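Local coordinates for uncharacterized protein (Pyrococcus abyssi, PDB 5IFF) that acts as a restriction DNA glycosylase, probably excising adenine from its recognition sequence, and also binds nonspecific double-stranded DNA as a tetramer, at residues A[160-164]-A[165-169]. The protein carries 2 engineered substitutions. Residues are numbered along the deposited sequence; the frame is centred on the assembly and turned at random.
Sequences VCIPL and TNVEP
The side chain of N166 reaches back over the ring of P163, its ND2 lying 3.9 Å from P163 CD and 4.0 Å from P163 CG. N166 CG lies anti to its own carbonyl carbon (chi1 -73°), a rotation that lays the amide over the proline and in range of S137 O and E139 OE2, both of which ND2 hydrogen-bonds. The backbone turns tightly beneath it: N166 N donates to P163 O at 2.8 Å, and V167 N makes a weak, long hydrogen bond to L164 O, forming a short 3-10 turn at the end of strand 154-163. T165 OG1 rests against P163 CB at 3.6 Å. V167 splits its methyls between two neighbours: CG1 meets I162 CG2 at 4.1 Å, the two side chains crossing at about a right angle, while V167 CG2 presses on L164 O at 3.3 Å. Y184 touches both I162 and V167, joining the turn to strand 181-186, and L164 packs on Y54 and I56. With an alanine here in place of N166, S137 O and the E139 carboxylate would probably lose this amide donor, and the proline ring part of its cover. The chemistry is thus divided, an amide tying the turn to S137 and E139 and aliphatic groups packing it against strands 54-59 and 181-186.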
loop_
_atom_site.group_PDB
_atom_site.type_symbol
_atom_site.label_atom_id
_atom_site.label_comp_id
_atom_site.label_asym_id
_atom_site.label_seq_id
_atom_site.Cartn_x
_atom_site.Cartn_y
_atom_site.Cartn_z
ATOM N N VAL A 160 -16.322 5.021 18.626
ATOM C CA VAL A 160 -16.507 5.506 20.015
ATOM C C VAL A 160 -15.351 6.483 20.282
ATOM O O VAL A 160 -14.207 6.230 19.885
ATOM C CB VAL A 160 -16.537 4.357 21.051
ATOM C CG1 VAL A 160 -15.300 3.514 20.906
ATOM C CG2 VAL A 160 -16.650 4.901 22.472
ATOM N N CYS A 161 -15.654 7.616 20.899
ATOM C CA CYS A 161 -14.648 8.622 21.217
ATOM C C CYS A 161 -14.544 8.629 22.744
ATOM O O CYS A 161 -15.510 8.985 23.415
ATOM C CB CYS A 161 -15.051 10.009 20.728
ATOM S SG CYS A 161 -15.003 10.063 18.884
ATOM N N ILE A 162 -13.383 8.233 23.248
ATOM C CA ILE A 162 -13.162 8.011 24.676
ATOM C C ILE A 162 -12.346 9.172 25.236
ATOM O O ILE A 162 -11.217 9.333 24.831
ATOM C CB ILE A 162 -12.387 6.727 24.930
ATOM C CG1 ILE A 162 -13.234 5.489 24.464
ATOM C CG2 ILE A 162 -12.181 6.577 26.452
ATOM C CD1 ILE A 162 -12.396 4.214 24.217
ATOM N N PRO A 163 -12.888 9.944 26.192
ATOM C CA PRO A 163 -12.052 11.051 26.743
ATOM C C PRO A 163 -10.737 10.559 27.363
ATOM O O PRO A 163 -10.736 9.569 28.118
ATOM C CB PRO A 163 -12.945 11.679 27.818
ATOM C CG PRO A 163 -14.400 11.271 27.378
ATOM C CD PRO A 163 -14.233 9.900 26.794
ATOM N N LEU A 164 -9.631 11.230 27.061
ATOM C CA LEU A 164 -8.374 10.860 27.691
ATOM C C LEU A 164 -8.461 10.974 29.223
ATOM O O LEU A 164 -7.658 10.389 29.947
ATOM C CB LEU A 164 -7.213 11.737 27.217
ATOM C CG LEU A 164 -6.726 11.463 25.775
ATOM C CD1 LEU A 164 -5.431 12.318 25.622
ATOM C CD2 LEU A 164 -6.473 9.988 25.533
ATOM N N THR A 165 -9.413 11.749 29.714
ATOM C CA THR A 165 -9.497 11.911 31.170
ATOM C C THR A 165 -10.076 10.640 31.780
ATOM O O THR A 165 -10.172 10.538 32.997
ATOM C CB THR A 165 -10.378 13.090 31.576
ATOM O OG1 THR A 165 -11.630 12.977 30.904
ATOM C CG2 THR A 165 -9.742 14.393 31.196
ATOM N N ASN A 166 -10.556 9.728 30.923
ATOM C CA ASN A 166 -11.182 8.475 31.372
ATOM C C ASN A 166 -10.298 7.250 31.264
ATOM O O ASN A 166 -10.774 6.139 31.504
ATOM C CB ASN A 166 -12.493 8.162 30.607
ATOM C CG ASN A 166 -13.620 9.070 31.021
ATOM O OD1 ASN A 166 -13.415 9.980 31.802
ATOM N ND2 ASN A 166 -14.790 8.855 30.479
ATOM N N VAL A 167 -9.025 7.433 30.933
ATOM C CA VAL A 167 -8.136 6.282 30.834
ATOM C C VAL A 167 -7.045 6.319 31.897
ATOM O O VAL A 167 -6.848 7.352 32.520
ATOM C CB VAL A 167 -7.462 6.212 29.427
ATOM C CG1 VAL A 167 -8.557 6.072 28.391
ATOM C CG2 VAL A 167 -6.561 7.398 29.185
ATOM N N GLU A 168 -6.326 5.206 32.064
ATOM C CA GLU A 168 -5.221 5.111 33.026
ATOM C C GLU A 168 -3.964 4.604 32.336
ATOM O O GLU A 168 -4.046 3.826 31.383
ATOM C CB GLU A 168 -5.532 4.141 34.175
ATOM C CG GLU A 168 -6.910 4.207 34.802
ATOM C CD GLU A 168 -7.063 3.149 35.924
ATOM O OE1 GLU A 168 -6.076 2.896 36.652
ATOM O OE2 GLU A 168 -8.157 2.563 36.070
ATOM N N PRO A 169 -2.796 4.981 32.836
ATOM C CA PRO A 169 -2.518 5.964 33.893
ATOM C C PRO A 169 -2.912 7.376 33.434
ATOM O O PRO A 169 -2.699 7.718 32.262
ATOM C CB PRO A 169 -1.003 5.858 34.088
ATOM C CG PRO A 169 -0.620 4.529 33.507
ATOM C CD PRO A 169 -1.575 4.294 32.383
#